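Side-chain contact in D-alanine--D-alanine ligase (Acinetobacter baumannii ACICU, PDB 5D8D), which catalyses the ATP-dependent joining of two D-alanines into D-alanyl-D-alanine, a building block of the peptidoglycan cell wall: residues 296-299 with 300-303. Numbering follows the deposited sequence.
Sequences CVAI and LEQT
Val-297 and Glu-301 meet one turn apart on helix 292-301, the last helix of this ATP-grasp ligase, where the bonding tightens from i+4 to i+3. Leu-300 N still gives a nearly straight alpha-helical bond to Cys-296 O, 3.1 Å at 165°. Glu-301 N sits at the change: it donates to Val-297 O at 2.9 Å and, weakly, to Ala-298 O. From there the spacing is i+3, with Gln-302 N bonding to Ile-299 O. With CG anti to its own carbonyl carbon (chi1 -55°) and a modest bend at chi2, the Gln-302 chain runs beside Ile-299, NE2 3.4 Å from Ile-299 CA. NE2 also lies near Ile-299 O, but at too poor an angle to donate to it; the amide's OE1 accepts from Gly-88 N. On the partly exposed side, the extended Glu-301 chain brings OE2 to 3.8 Å from Val-297 CG1, and the carboxylate has a long, weak ion pair with Lys-6. Leu-300 packs on Phe-7 of helix 3-7 and Arg-60 of strand 60-63, so this turn lies against the N-terminal domain. Leu-300 O takes two donors, Thr-303 N and Thr-303 OG1. The hydroxyl OG1 lies 2.8 Å from Leu-300 O, in the carbonyl plane, and in turn accepts from Arg-60 NE.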
loop_
_atom_site.group_PDB
_atom_site.type_symbol
_atom_site.label_atom_id
_atom_site.label_comp_id
_atom_site.label_asym_id
_atom_site.label_seq_id
_atom_site.Cartn_x
_atom_site.Cartn_y
_atom_site.Cartn_z
ATOM N N CYS A 296 11.963 20.169 13.317
ATOM C CA CYS A 296 10.700 20.412 12.648
ATOM C C CYS A 296 10.918 21.141 11.339
ATOM O O CYS A 296 10.368 20.768 10.338
ATOM C CB CYS A 296 9.723 21.152 13.540
ATOM S SG CYS A 296 9.110 20.161 14.933
ATOM N N VAL A 297 11.761 22.148 11.309
ATOM C CA VAL A 297 12.078 22.774 10.025
ATOM C C VAL A 297 12.686 21.750 9.006
ATOM O O VAL A 297 12.351 21.749 7.816
ATOM C CB VAL A 297 12.976 24.004 10.240
ATOM C CG1 VAL A 297 13.600 24.495 8.933
ATOM C CG2 VAL A 297 12.146 25.121 10.870
ATOM N N ALA A 298 13.541 20.869 9.484
ATOM C CA ALA A 298 14.214 19.921 8.607
ATOM C C ALA A 298 13.236 18.876 8.034
ATOM O O ALA A 298 13.334 18.495 6.858
ATOM C CB ALA A 298 15.372 19.251 9.344
ATOM N N ILE A 299 12.300 18.407 8.850
ATOM C CA ILE A 299 11.225 17.571 8.344
ATOM C C ILE A 299 10.462 18.354 7.242
ATOM O O ILE A 299 10.261 17.858 6.147
ATOM C CB ILE A 299 10.308 17.078 9.486
ATOM C CG1 ILE A 299 11.065 16.069 10.358
ATOM C CG2 ILE A 299 9.023 16.429 8.964
ATOM C CD1 ILE A 299 10.469 15.830 11.756
ATOM N N LEU A 300 10.082 19.585 7.513
ATOM C CA LEU A 300 9.295 20.352 6.557
ATOM C C LEU A 300 10.077 20.648 5.255
ATOM O O LEU A 300 9.488 20.865 4.204
ATOM C CB LEU A 300 8.840 21.672 7.206
ATOM C CG LEU A 300 7.835 22.515 6.435
ATOM C CD1 LEU A 300 6.591 21.700 6.125
ATOM C CD2 LEU A 300 7.462 23.720 7.265
ATOM N N GLU A 301 11.399 20.695 5.341
ATOM C CA GLU A 301 12.247 20.988 4.176
ATOM C C GLU A 301 12.142 19.931 3.091
ATOM O O GLU A 301 12.312 20.250 1.942
ATOM C CB GLU A 301 13.698 21.185 4.595
ATOM C CG GLU A 301 13.985 22.611 5.029
ATOM C CD GLU A 301 15.359 22.769 5.633
ATOM O OE1 GLU A 301 16.009 21.722 5.824
ATOM O OE2 GLU A 301 15.772 23.930 5.905
ATOM N N GLN A 302 11.782 18.706 3.443
ATOM C CA GLN A 302 11.452 17.674 2.440
ATOM C C GLN A 302 10.393 18.131 1.468
ATOM O O GLN A 302 10.358 17.592 0.367
ATOM C CB GLN A 302 10.909 16.382 3.048
ATOM C CG GLN A 302 11.777 15.703 4.107
ATOM C CD GLN A 302 10.955 14.936 5.181
ATOM O OE1 GLN A 302 9.832 14.460 4.921
ATOM N NE2 GLN A 302 11.537 14.781 6.367
ATOM N N THR A 303 9.516 19.073 1.866
ATOM C CA THR A 303 8.426 19.492 0.982
ATOM C C THR A 303 8.803 20.496 -0.110
ATOM O O THR A 303 7.907 20.941 -0.827
ATOM C CB THR A 303 7.183 20.002 1.786
ATOM O OG1 THR A 303 7.409 21.265 2.429
ATOM C CG2 THR A 303 6.796 19.027 2.810
#